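Local atomic coordinates of putative succinylglutamate desuccinylase / aspartoacylase (Shewanella amazonensis, PDB entry 3FMC), a protein that probably acts as a zinc-dependent hydrolase of the succinylglutamate desuccinylase/aspartoacylase family, cleaving ester or related bonds. Residues V4-V9 / P23-K28; S35-A40 / S70-A75. All blocks are in the same frame, centred on the assembly; numbering follows the deposited sequence.

Contact 1: V4-V9 / P23-K28; sequences VDKHEV and PVYRFK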
loop_
_atom_site.group_PDB
_atom_site.type_symbol
_atom_site.label_atom_id
_atom_site.label_comp_id
_atom_site.label_asym_id
_atom_site.label_seq_id
_atom_site.Cartn_x
_atom_site.Cartn_y
_atom_site.Cartn_z
ATOM N N VAL C 4 25.875 -21.749 -21.743
ATOM C CA VAL C 4 25.455 -20.526 -21.056
ATOM C C VAL C 4 26.242 -20.402 -19.765
ATOM O O VAL C 4 26.388 -21.368 -19.029
ATOM C CB VAL C 4 23.953 -20.527 -20.660
ATOM C CG1 VAL C 4 23.520 -19.120 -20.313
ATOM C CG2 VAL C 4 23.092 -21.068 -21.772
ATOM N N ASP C 5 26.759 -19.215 -19.499
ATOM C CA ASP C 5 27.463 -18.935 -18.269
ATOM C C ASP C 5 26.528 -18.025 -17.440
ATOM O O ASP C 5 25.845 -17.165 -18.003
ATOM C CB ASP C 5 28.754 -18.190 -18.611
ATOM C CG ASP C 5 29.625 -17.892 -17.391
ATOM O OD1 ASP C 5 30.558 -17.068 -17.535
ATOM O OD2 ASP C 5 29.399 -18.470 -16.295
ATOM N N LYS C 6 26.436 -18.239 -16.128
ATOM C CA LYS C 6 25.620 -17.363 -15.261
ATOM C C LYS C 6 26.455 -16.727 -14.167
ATOM O O LYS C 6 27.240 -17.408 -13.549
ATOM C CB LYS C 6 24.490 -18.113 -14.565
ATOM C CG LYS C 6 23.836 -17.299 -13.428
ATOM C CD LYS C 6 22.716 -18.033 -12.748
ATOM C CE LYS C 6 22.335 -17.419 -11.405
ATOM N NZ LYS C 6 23.289 -17.734 -10.304
ATOM N N HIS C 7 26.241 -15.437 -13.919
ATOM C CA HIS C 7 26.892 -14.738 -12.833
ATOM C C HIS C 7 25.837 -13.852 -12.165
ATOM O O HIS C 7 24.792 -13.591 -12.725
ATOM C CB HIS C 7 28.175 -14.014 -13.223
ATOM C CG HIS C 7 27.982 -12.737 -13.963
ATOM N ND1 HIS C 7 27.787 -12.686 -15.325
ATOM C CD2 HIS C 7 28.063 -11.450 -13.542
ATOM C CE1 HIS C 7 27.701 -11.419 -15.703
ATOM N NE2 HIS C 7 27.867 -10.648 -14.642
ATOM N N GLU C 8 26.104 -13.461 -10.935
ATOM C CA GLU C 8 25.179 -12.617 -10.197
ATOM C C GLU C 8 25.771 -11.253 -10.041
ATOM O O GLU C 8 26.986 -11.101 -9.828
ATOM C CB GLU C 8 24.856 -13.228 -8.852
ATOM C CG GLU C 8 24.375 -14.619 -9.007
ATOM C CD GLU C 8 23.345 -15.010 -7.995
ATOM O OE1 GLU C 8 23.216 -14.337 -6.947
ATOM O OE2 GLU C 8 22.634 -15.990 -8.286
ATOM N N VAL C 9 24.905 -10.251 -10.155
ATOM C CA VAL C 9 25.301 -8.878 -10.047
ATOM C C VAL C 9 24.453 -8.262 -8.927
ATOM O O VAL C 9 23.231 -8.366 -8.944
ATOM C CB VAL C 9 25.079 -8.170 -11.377
ATOM C CG1 VAL C 9 25.171 -6.654 -11.261
ATOM C CG2 VAL C 9 26.075 -8.742 -12.419
ATOM N N PRO C 23 20.354 -12.359 -11.756
ATOM C CA PRO C 23 21.029 -13.428 -12.494
ATOM C C PRO C 23 21.311 -12.898 -13.907
ATOM O O PRO C 23 20.413 -12.345 -14.539
ATOM C CB PRO C 23 19.983 -14.547 -12.540
ATOM C CG PRO C 23 18.685 -13.862 -12.497
ATOM C CD PRO C 23 18.890 -12.478 -11.871
ATOM N N VAL C 24 22.568 -12.979 -14.343
ATOM C CA VAL C 24 23.001 -12.542 -15.687
ATOM C C VAL C 24 23.458 -13.772 -16.450
ATOM O O VAL C 24 24.438 -14.413 -16.023
ATOM C CB VAL C 24 24.111 -11.497 -15.591
ATOM C CG1 VAL C 24 24.523 -10.957 -17.017
ATOM C CG2 VAL C 24 23.656 -10.373 -14.664
ATOM N N TYR C 25 22.735 -14.121 -17.530
ATOM C CA TYR C 25 23.041 -15.276 -18.347
ATOM C C TYR C 25 23.747 -14.796 -19.609
ATOM O O TYR C 25 23.371 -13.778 -20.186
ATOM C CB TYR C 25 21.781 -16.030 -18.717
ATOM C CG TYR C 25 21.090 -16.650 -17.515
ATOM C CD1 TYR C 25 21.548 -17.829 -16.974
ATOM C CD2 TYR C 25 19.973 -16.050 -16.939
ATOM C CE1 TYR C 25 20.947 -18.392 -15.906
ATOM C CE2 TYR C 25 19.349 -16.624 -15.847
ATOM C CZ TYR C 25 19.849 -17.776 -15.316
ATOM O OH TYR C 25 19.260 -18.371 -14.226
ATOM N N ARG C 26 24.844 -15.444 -19.962
ATOM C CA ARG C 26 25.569 -15.048 -21.149
ATOM C C ARG C 26 25.883 -16.197 -22.063
ATOM O O ARG C 26 26.342 -17.268 -21.607
ATOM C CB ARG C 26 26.866 -14.379 -20.803
ATOM C CG ARG C 26 27.431 -13.626 -22.020
ATOM C CD ARG C 26 28.889 -13.363 -21.871
ATOM N NE ARG C 26 29.302 -12.206 -22.652
ATOM C CZ ARG C 26 30.567 -11.843 -22.867
ATOM N NH1 ARG C 26 31.581 -12.574 -22.408
ATOM N NH2 ARG C 26 30.820 -10.745 -23.573
ATOM N N PHE C 27 25.570 -15.979 -23.340
ATOM C CA PHE C 27 25.969 -16.862 -24.432
ATOM C C PHE C 27 27.123 -16.144 -25.166
ATOM O O PHE C 27 26.971 -15.026 -25.624
ATOM C CB PHE C 27 24.845 -17.070 -25.411
ATOM C CG PHE C 27 23.674 -17.780 -24.858
ATOM C CD1 PHE C 27 22.727 -17.127 -24.107
ATOM C CD2 PHE C 27 23.502 -19.129 -25.115
ATOM C CE1 PHE C 27 21.607 -17.826 -23.622
ATOM C CE2 PHE C 27 22.394 -19.811 -24.651
ATOM C CZ PHE C 27 21.447 -19.165 -23.911
ATOM N N LYS C 28 28.299 -16.756 -25.208
ATOM C CA LYS C 28 29.451 -16.173 -25.905
ATOM C C LYS C 28 29.320 -16.371 -27.436
ATOM O O LYS C 28 29.050 -17.462 -27.920
ATOM C CB LYS C 28 30.747 -16.816 -25.420
HETATM O O HOH W 1 27.173 -14.676 -17.203
#
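D5 and R26, and two residues along H7 and V24, pair as the hydrogen-bonded steps of an antiparallel beta hairpin formed by strands 4-13 and 19-27. Each pair closes a ring of two backbone bonds: D5 N to R26 O at 2.9 Å and R26 N to D5 O, then H7 N to V24 O and V24 N to H7 O at 2.8 Å. Apolar contacts line the face that carries V4, K6, P23, Y25 and F27. V4 CG1 stands over the F27 ring as a CH-pi contact, 4.2 Å from its centroid, beside the CB of Y25. In one of the two modelled conformers of K6, its stem runs alongside the Y25 ring, K6 CD 3.6 Å from Y25 CE1, and NZ reaches E8 OE2 at 2.7 Å, so this salt bridge is not certain. Y25 OH bonds to L323 O of the second subunit. On the other face, R26 reaches D68 in a salt bridge, and the H7 ring, with CG set between backbone N and carbonyl carbon (chi1 76°), lies with one face over V24 CB. In the plane of that ring, a water sits 2.8 Å from H7 ND1 and donates to V24 O.

Contact 2: S35-A40 / S70-A75; sequences SVYIQA and SLVPLA
The Y37 ring and V72 cross at a slant on one face of a parallel strand pair, 36-40 beside 70-72: V72 CG2 lies 3.6 Å from Y37 CE1 and close to the hydroxyl. With CG opposite the backbone N (chi1 173°), the ring is carried along its own strand toward Q39, where Y37 OH donates to Q39 OE1 at 2.8 Å. This bond lies in the plane of the amide carbonyl, and OE1 lies in the plane of the phenol ring, so the two flat groups meet at their edges. The extended Q39 chain thus has its oxygen held by Y37, while NE2 bonds D170 OD1 and Y104 OH; all three bonds fix which way the buried amide is turned. A leucine in place of Y37 would probably leave Q39 OE1 without this donor and the amide less firmly fixed. On the opposite face, I38 and L71 point the same way side by side, I38 CD1 4.0 Å from L71 CD2. The backbone ladder runs from S70 N to V36 O, 2.8 Å, through I38 and V72 to A40 N on V72 O; past the strand end, A75 N reaches back to A40 O at 3.0 Å. A water donates to V36 O and also bonds S70 OG. The pair belongs to a beta-alpha-beta unit of the catalytic domain: helix 48-60 packs on I38, A40 and L71, helix 150-163 covers Y37 and Q39, and strands 167-174 and 19-27 flank 36-40 and 70-72 respectively.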
loop_
_atom_site.group_PDB
_atom_site.type_symbol
_atom_site.label_atom_id
_atom_site.label_comp_id
_atom_site.label_asym_id
_atom_site.label_seq_id
_atom_site.Cartn_x
_atom_site.Cartn_y
_atom_site.Cartn_z
ATOM N N SER C 35 26.961 -7.463 -30.289
ATOM C CA SER C 35 26.631 -7.951 -28.942
ATOM C C SER C 35 25.241 -7.450 -28.553
ATOM O O SER C 35 24.801 -6.352 -28.932
ATOM C CB SER C 35 27.652 -7.522 -27.900
ATOM O OG SER C 35 27.787 -6.117 -27.855
ATOM N N VAL C 36 24.567 -8.247 -27.753
ATOM C CA VAL C 36 23.175 -7.961 -27.381
ATOM C C VAL C 36 23.019 -8.086 -25.862
ATOM O O VAL C 36 23.539 -9.031 -25.224
ATOM C CB VAL C 36 22.213 -8.953 -28.040
ATOM C CG1 VAL C 36 20.742 -8.568 -27.800
ATOM C CG2 VAL C 36 22.523 -9.063 -29.587
ATOM N N TYR C 37 22.286 -7.137 -25.322
ATOM C CA TYR C 37 21.914 -7.112 -23.909
ATOM C C TYR C 37 20.382 -7.072 -23.818
ATOM O O TYR C 37 19.760 -6.210 -24.422
ATOM C CB TYR C 37 22.519 -5.927 -23.205
ATOM C CG TYR C 37 22.040 -5.764 -21.776
ATOM C CD1 TYR C 37 22.692 -6.387 -20.710
ATOM C CD2 TYR C 37 20.925 -4.982 -21.493
ATOM C CE1 TYR C 37 22.214 -6.210 -19.371
ATOM C CE2 TYR C 37 20.467 -4.804 -20.186
ATOM C CZ TYR C 37 21.131 -5.436 -19.125
ATOM O OH TYR C 37 20.698 -5.292 -17.822
ATOM N N ILE C 38 19.809 -8.038 -23.099
ATOM C CA ILE C 38 18.337 -8.187 -22.960
ATOM C C ILE C 38 18.012 -8.241 -21.470
ATOM O O ILE C 38 18.661 -8.980 -20.728
ATOM C CB ILE C 38 17.824 -9.476 -23.635
ATOM C CG1 ILE C 38 18.374 -9.563 -25.071
ATOM C CG2 ILE C 38 16.286 -9.565 -23.578
ATOM C CD1 ILE C 38 17.902 -10.809 -25.876
ATOM N N GLN C 39 17.029 -7.451 -21.049
ATOM C CA GLN C 39 16.559 -7.486 -19.653
ATOM C C GLN C 39 15.039 -7.524 -19.594
ATOM O O GLN C 39 14.363 -7.134 -20.528
ATOM C CB GLN C 39 17.100 -6.322 -18.811
ATOM C CG GLN C 39 16.624 -4.943 -19.233
ATOM C CD GLN C 39 17.188 -3.839 -18.418
ATOM O OE1 GLN C 39 18.278 -3.948 -17.877
ATOM N NE2 GLN C 39 16.430 -2.757 -18.299
ATOM N N ALA C 40 14.521 -7.984 -18.456
ATOM C CA ALA C 40 13.091 -8.103 -18.227
ATOM C C ALA C 40 12.775 -7.792 -16.772
ATOM O O ALA C 40 13.607 -8.052 -15.881
ATOM C CB ALA C 40 12.605 -9.545 -18.496
ATOM N N SER C 70 23.707 -11.370 -23.690
ATOM C CA SER C 70 23.554 -11.384 -22.207
ATOM C C SER C 70 22.100 -11.149 -21.884
ATOM O O SER C 70 21.479 -10.283 -22.495
ATOM C CB SER C 70 24.385 -10.321 -21.554
ATOM O OG SER C 70 25.745 -10.685 -21.675
ATOM N N LEU C 71 21.540 -11.952 -20.988
ATOM C CA LEU C 71 20.127 -11.838 -20.647
ATOM C C LEU C 71 19.981 -11.735 -19.133
ATOM O O LEU C 71 20.593 -12.497 -18.371
ATOM C CB LEU C 71 19.271 -12.984 -21.205
ATOM C CG LEU C 71 19.503 -13.378 -22.686
ATOM C CD1 LEU C 71 20.653 -14.487 -22.825
ATOM C CD2 LEU C 71 18.183 -13.800 -23.279
ATOM N N VAL C 72 19.151 -10.773 -18.740
ATOM C CA VAL C 72 18.926 -10.430 -17.327
ATOM C C VAL C 72 17.419 -10.482 -17.008
ATOM O O VAL C 72 16.733 -9.477 -17.082
ATOM C CB VAL C 72 19.548 -9.054 -16.964
ATOM C CG1 VAL C 72 19.460 -8.771 -15.410
ATOM C CG2 VAL C 72 21.014 -8.942 -17.430
ATOM N N PRO C 73 16.907 -11.673 -16.702
ATOM C CA PRO C 73 15.516 -11.807 -16.246
ATOM C C PRO C 73 15.499 -11.342 -14.773
ATOM O O PRO C 73 16.561 -11.184 -14.145
ATOM C CB PRO C 73 15.244 -13.302 -16.343
ATOM C CG PRO C 73 16.617 -13.920 -16.097
ATOM C CD PRO C 73 17.625 -12.968 -16.706
ATOM N N LEU C 74 14.313 -11.085 -14.237
ATOM C CA LEU C 74 14.181 -10.764 -12.820
ATOM C C LEU C 74 15.077 -9.612 -12.434
ATOM O O LEU C 74 15.775 -9.632 -11.396
ATOM C CB LEU C 74 14.459 -12.037 -11.984
ATOM C CG LEU C 74 13.629 -13.284 -12.274
ATOM C CD1 LEU C 74 14.250 -14.557 -11.689
ATOM C CD2 LEU C 74 12.139 -13.141 -11.870
ATOM N N ALA C 75 15.024 -8.581 -13.264
ATOM C CA ALA C 75 16.000 -7.484 -13.151
ATOM C C ALA C 75 15.791 -6.513 -11.965
ATOM O O ALA C 75 16.641 -5.674 -11.725
ATOM C CB ALA C 75 16.135 -6.686 -14.478
HETATM O O HOH W 2 26.346 -9.443 -24.454
#

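In the fold
From the N terminus, strand 4-13 turns back into strand 19-27, and contact 1 closes that short hairpin loop. The chain then enters strand 36-40, passes through helix 48-60 and returns in strand 69-72; contact 2 closes this longer crossover. The two contacts are therefore in series, neither nested nor crossed, yet they adjoin in space, their centres about 9 Å apart. Strand 19-27 pairs antiparallel with 69-72, Y25 O probably accepting a bond from L71 N and F27 packing on L71. The hairpin thus extends the strand order 4-13, 19-27, 69-72, 36-40, continuing to 167-174. Both contacts also touch the second subunit.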